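Local coordinates for hypothetical protein (Uncultured marine organism, PDB 2OD6) that is of unknown function but forms a dimer with a ferredoxin-like fold and holds 10-oxohexadecanoic acid in a pocket, at residues 22-27 / 97-102; 33-38 / 45-50. One frame throughout, in Å; residues are numbered along the deposited sequence.

Interaction 1 of 2, residues 22-27 / 97-102; sequences ELFIDA and AKFTTS
Phe24 of the helix and Phe99 of strand 98-109 reach for each other from opposite directions and meet by the outer atoms of their rings. On the Phe24 side, CB leaves the helix toward the strand but is still 6.6 Å from CZ of Phe99, so its own part is to aim the ring. With CG anti to the backbone N (chi1 -174°), the ring is carried off the helix surface. CG, CD2 and CE2 remain short of the other ring, and CD1 draws nearer, 4.6 Å from Phe99 CZ. The real touch comes at the end: CE1 lies 3.9 Å from Phe99 CZ, and Phe24 CZ sits the same 3.9 Å from Phe99 CE2. Seen from Phe99, Phe24 CE1 arrives at the ring edge, in its plane; Phe99 for its part comes at the Phe24 ring obliquely. The planes make 54° and the centroids stand 5.8 Å apart, so the pair is neither a stack nor a T. It is a modest apolar touch at the outer ends of both rings.

Strands of the sheet add further packing: Phe24 also meets the ring of Phe15 and the side chain of Met63, while Phe99 lies on Thr11 and Ala13 of the adjoining strand. The Phe24 side chain is about 5 Å from the bound 10-oxohexadecanoic acid at nearest, and Thr101, two residues beyond Phe99, touches that ligand and is hydrogen-bonded through OG1 to OG1 of Thr11. This is the helix-on-sheet packing of a ferredoxin-like α+β fold, here in the dimeric α/β-barrel clan, with helix 18-40 joined to strand 98-109 beside the fatty-acid pocket.

Interaction 2 of 2, residues 33-38 / 45-50; sequences PVWVKE and LKFSMN. With OHA (10-oxohexadecanoic acid), chain E.
Trp35, on the kinked part of helix 18-40, and Phe47, on strand 45-50, have their CA atoms 10.8 Å apart, and long aromatic side chains close the distance. Trp35 holds CG between its backbone N and carbonyl carbon (chi1 61°), which swings the indole round to the strand. Its six-membered ring then comes edge-on to Phe47 in an edge-to-face pair, planes at 74° and centroids 4.8 Å apart. Trp35 CH2 does the touching: it stands over the centre of the Phe47 ring, 3.6 Å from CD2 of Phe47. The two broad faces of the indole are used as well. Over one lie C6 and the ketone oxygen O1 of 10-oxohexadecanoic acid, C6 coming 3.8 Å from Trp35 CD1; against the other, near its rim, rests CG2 of Val36. NE1 is satisfied by the carbonyl of Val28, a bond that should fix the rotation of the indole. Replacing Trp35 by an alanine would probably leave the face of Phe47 without its partner, the Val28 carbonyl without the indole N-H, and the ligand's C6 and ketone without the indole face against them. Around the pair, Tyr79 of helix 70-85 also packs on Trp35, Phe47 meets Tyr65 edge-to-face on strand 59-67, and a classic beta bulge sets Leu45 and Lys46 opposite Glu66.

Helix 18-40 carries the first segment of both contacts, and both reach the same antiparallel sheet, at its two outermost strands within the chain: interaction 1 at 98-109, interaction 2 at 44-52. Along the sequence both segments of interaction 2 fall between the two segments of interaction 1. Their centres are 14 Å apart, yet they touch directly, Ile25 CG1 lying 4.0 Å from the selenium (SE) of Met49. One helix thus packs on both of these strands, and the fatty acid touches Trp35 of interaction 2 and Thr101 of the strand segment of interaction 1. Each also meets the second subunit, and on the 44-52 side the sheet runs on into it, consistent with a dimeric barrel.

Interaction 1 of 2, residues 22-27 / 97-102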
# COMPACT_ATOMS: atom_id res chain seq x y z
N GLU A 22 -10.34 16.74 2.05
CA GLU A 22 -11.39 16.46 1.05
C GLU A 22 -11.18 17.34 -0.19
O GLU A 22 -11.51 16.96 -1.30
CB GLU A 22 -12.79 16.68 1.63
CG GLU A 22 -13.29 15.65 2.63
CD GLU A 22 -13.23 14.23 2.14
OE1 GLU A 22 -13.54 13.98 0.95
OE2 GLU A 22 -12.88 13.35 2.95
N LEU A 23 -10.63 18.55 -0.01
CA LEU A 23 -10.27 19.38 -1.20
C LEU A 23 -9.29 18.65 -2.10
O LEU A 23 -9.40 18.67 -3.34
CB LEU A 23 -9.73 20.74 -0.75
CG LEU A 23 -10.64 21.89 -0.30
CD1 LEU A 23 -9.92 22.96 0.58
CD2 LEU A 23 -11.33 22.58 -1.51
N PHE A 24 -8.37 17.90 -1.48
CA PHE A 24 -7.44 17.07 -2.20
C PHE A 24 -8.09 15.90 -2.85
O PHE A 24 -7.82 15.66 -4.05
CB PHE A 24 -6.34 16.57 -1.24
CG PHE A 24 -5.26 15.83 -1.91
CD1 PHE A 24 -4.22 16.52 -2.54
CD2 PHE A 24 -5.27 14.42 -1.94
CE1 PHE A 24 -3.22 15.81 -3.20
CE2 PHE A 24 -4.28 13.72 -2.57
CZ PHE A 24 -3.27 14.41 -3.24
N ILE A 25 -8.90 15.15 -2.11
CA ILE A 25 -9.61 13.96 -2.75
C ILE A 25 -10.41 14.41 -3.98
O ILE A 25 -10.45 13.70 -5.01
CB ILE A 25 -10.56 13.22 -1.74
CG1 ILE A 25 -9.78 12.27 -0.83
CG2 ILE A 25 -11.58 12.41 -2.38
CD1 ILE A 25 -9.69 12.74 0.55
N ASP A 26 -11.12 15.52 -3.84
CA ASP A 26 -11.95 16.05 -4.91
C ASP A 26 -11.10 16.43 -6.13
O ASP A 26 -11.42 16.04 -7.28
CB ASP A 26 -12.76 17.22 -4.36
CG ASP A 26 -13.88 17.67 -5.32
OD1 ASP A 26 -14.65 16.81 -5.81
OD2 ASP A 26 -13.92 18.87 -5.61
N ALA A 27 -9.98 17.14 -5.89
CA ALA A 27 -9.04 17.51 -6.96
C ALA A 27 -8.57 16.28 -7.71
O ALA A 27 -8.55 16.24 -8.95
CB ALA A 27 -7.86 18.33 -6.39
N ALA A 97 -0.47 20.00 2.52
CA ALA A 97 -0.18 18.58 2.69
C ALA A 97 1.31 18.22 2.86
O ALA A 97 2.17 18.94 2.41
CB ALA A 97 -0.72 17.81 1.53
N LYS A 98 1.58 17.08 3.51
CA LYS A 98 2.92 16.51 3.68
C LYS A 98 2.83 15.19 2.99
O LYS A 98 1.87 14.48 3.24
CB LYS A 98 3.26 16.26 5.14
CG LYS A 98 3.26 17.49 5.99
CD LYS A 98 3.93 17.27 7.36
CE LYS A 98 4.22 18.58 8.04
NZ LYS A 98 4.46 18.45 9.52
N PHE A 99 3.78 14.85 2.11
CA PHE A 99 3.60 13.56 1.31
C PHE A 99 4.84 12.77 1.57
O PHE A 99 5.90 13.36 1.62
CB PHE A 99 3.60 13.82 -0.18
CG PHE A 99 2.45 14.62 -0.65
CD1 PHE A 99 2.50 15.99 -0.62
CD2 PHE A 99 1.31 14.00 -1.11
CE1 PHE A 99 1.41 16.75 -1.03
CE2 PHE A 99 0.21 14.74 -1.52
CZ PHE A 99 0.27 16.12 -1.50
N THR A 100 4.73 11.46 1.72
CA THR A 100 5.91 10.60 1.81
C THR A 100 5.61 9.35 1.01
O THR A 100 4.52 8.81 1.11
CB THR A 100 6.31 10.26 3.30
OG1 THR A 100 5.17 9.74 4.00
CG2 THR A 100 6.85 11.50 4.03
N THR A 101 6.57 8.92 0.18
CA THR A 101 6.35 7.77 -0.70
C THR A 101 7.29 6.62 -0.40
O THR A 101 8.48 6.81 -0.22
CB THR A 101 6.46 8.13 -2.19
OG1 THR A 101 5.53 9.17 -2.47
CG2 THR A 101 6.10 6.92 -3.07
N SER A 102 6.73 5.41 -0.35
CA SER A 102 7.53 4.23 -0.25
C SER A 102 7.42 3.54 -1.57
O SER A 102 6.36 3.03 -1.94
CB SER A 102 7.11 3.38 0.95
OG SER A 102 7.64 4.01 2.11

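Interaction 2 of 2, residues 33-38 / 45-50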
# COMPACT_ATOMS: atom_id res chain seq x y z
N PRO A 33 -9.78 12.08 -15.34
CA PRO A 33 -9.90 11.89 -16.78
C PRO A 33 -8.65 12.25 -17.60
O PRO A 33 -8.46 11.68 -18.68
CB PRO A 33 -11.08 12.80 -17.17
CG PRO A 33 -11.90 12.86 -15.93
CD PRO A 33 -10.89 12.88 -14.80
N VAL A 34 -7.85 13.18 -17.11
CA VAL A 34 -6.57 13.52 -17.71
C VAL A 34 -5.50 12.51 -17.28
O VAL A 34 -4.98 11.77 -18.11
CB VAL A 34 -6.16 14.98 -17.36
CG1 VAL A 34 -4.78 15.33 -17.96
CG2 VAL A 34 -7.22 15.98 -17.87
N TRP A 35 -5.19 12.45 -15.98
CA TRP A 35 -3.97 11.78 -15.55
C TRP A 35 -4.05 10.26 -15.61
O TRP A 35 -3.04 9.61 -15.90
CB TRP A 35 -3.47 12.27 -14.19
CG TRP A 35 -4.38 12.09 -13.04
CD1 TRP A 35 -5.21 13.03 -12.50
CD2 TRP A 35 -4.54 10.91 -12.24
NE1 TRP A 35 -5.90 12.50 -11.45
CE2 TRP A 35 -5.50 11.20 -11.25
CE3 TRP A 35 -3.95 9.64 -12.26
CZ2 TRP A 35 -5.91 10.27 -10.29
CZ3 TRP A 35 -4.36 8.69 -11.30
CH2 TRP A 35 -5.33 9.01 -10.34
N VAL A 36 -5.24 9.67 -15.41
CA VAL A 36 -5.34 8.20 -15.37
C VAL A 36 -5.02 7.63 -16.74
O VAL A 36 -4.21 6.71 -16.87
CB VAL A 36 -6.73 7.67 -14.86
CG1 VAL A 36 -6.72 6.16 -14.83
CG2 VAL A 36 -7.07 8.18 -13.48
N LYS A 37 -5.63 8.23 -17.76
CA LYS A 37 -5.40 7.82 -19.13
C LYS A 37 -3.90 7.89 -19.43
O LYS A 37 -3.35 6.99 -20.06
CB LYS A 37 -6.18 8.75 -20.06
CG LYS A 37 -6.35 8.28 -21.44
CD LYS A 37 -7.23 9.23 -22.26
CE LYS A 37 -6.49 10.51 -22.68
NZ LYS A 37 -6.60 11.61 -21.66
N GLU A 38 -3.26 8.97 -19.00
CA GLU A 38 -1.85 9.18 -19.33
C GLU A 38 -0.96 8.15 -18.67
O GLU A 38 -0.06 7.60 -19.31
CB GLU A 38 -1.41 10.59 -18.94
CG GLU A 38 -2.06 11.65 -19.77
CD GLU A 38 -1.61 11.67 -21.23
OE1 GLU A 38 -0.61 11.03 -21.60
OE2 GLU A 38 -2.26 12.37 -22.02
N LEU A 45 -0.93 0.03 -13.90
CA LEU A 45 -1.96 -1.02 -13.93
C LEU A 45 -3.21 -0.61 -13.12
O LEU A 45 -4.34 -0.86 -13.56
CB LEU A 45 -1.39 -2.37 -13.44
CG LEU A 45 -0.37 -3.17 -14.26
CD1 LEU A 45 0.13 -4.35 -13.37
CD2 LEU A 45 -0.89 -3.66 -15.63
N LYS A 46 -3.00 0.06 -11.99
CA LYS A 46 -4.07 0.39 -11.08
C LYS A 46 -3.64 1.53 -10.19
O LYS A 46 -2.44 1.64 -9.82
CB LYS A 46 -4.46 -0.83 -10.22
CG LYS A 46 -5.68 -0.63 -9.34
CD LYS A 46 -5.97 -1.87 -8.47
CE LYS A 46 -6.67 -1.49 -7.14
NZ LYS A 46 -7.05 -2.71 -6.42
N PHE A 47 -4.61 2.38 -9.86
CA PHE A 47 -4.45 3.41 -8.82
C PHE A 47 -5.54 3.25 -7.73
O PHE A 47 -6.66 2.84 -8.03
CB PHE A 47 -4.58 4.79 -9.43
CG PHE A 47 -4.69 5.90 -8.42
CD1 PHE A 47 -3.55 6.49 -7.94
CD2 PHE A 47 -5.94 6.36 -7.98
CE1 PHE A 47 -3.63 7.51 -7.01
CE2 PHE A 47 -6.03 7.39 -7.04
CZ PHE A 47 -4.87 7.98 -6.58
N SER A 48 -5.22 3.59 -6.47
CA SER A 48 -6.25 3.62 -5.39
C SER A 48 -5.92 4.67 -4.42
O SER A 48 -4.75 4.98 -4.29
CB SER A 48 -6.47 2.25 -4.72
OG SER A 48 -5.41 1.87 -3.85
N MSE A 49 -6.95 5.28 -3.82
CA MSE A 49 -6.79 6.24 -2.72
C MSE A 49 -7.55 5.64 -1.53
O MSE A 49 -8.66 5.18 -1.68
CB MSE A 49 -7.26 7.66 -3.11
CG MSE A 49 -7.23 8.69 -2.06
SE MSE A 49 -7.11 10.37 -3.07
CE MSE A 49 -8.73 9.98 -4.23
N ASN A 50 -6.97 5.74 -0.32
CA ASN A 50 -7.47 4.95 0.83
C ASN A 50 -7.44 5.80 2.01
O ASN A 50 -6.40 6.37 2.22
CB ASN A 50 -6.56 3.72 1.04
CG ASN A 50 -6.44 2.86 -0.20
OD1 ASN A 50 -7.26 1.97 -0.41
ND2 ASN A 50 -5.37 3.10 -1.04
O2 OHA E . 5.10 6.10 -8.17
C16 OHA E . 5.18 7.20 -7.62
O3 OHA E . 6.21 7.35 -6.82
C15 OHA E . 4.21 8.34 -7.86
C14 OHA E . 4.23 9.37 -6.72
C13 OHA E . 3.47 10.70 -7.01
C12 OHA E . 2.41 11.07 -5.96
C11 OHA E . 2.01 12.57 -5.94
C10 OHA E . 0.50 12.88 -5.88
C9 OHA E . -0.14 12.77 -7.28
C8 OHA E . -1.68 12.63 -7.34
C7 OHA E . -2.14 12.28 -8.76
O1 OHA E . -2.19 11.11 -9.14
C6 OHA E . -2.55 13.32 -9.78
C5 OHA E . -2.60 14.74 -9.22
C4 OHA E . -3.13 15.71 -10.29
C3 OHA E . -3.39 17.15 -9.81
C2 OHA E . -4.32 17.30 -8.60
C1 OHA E . -3.58 17.93 -7.43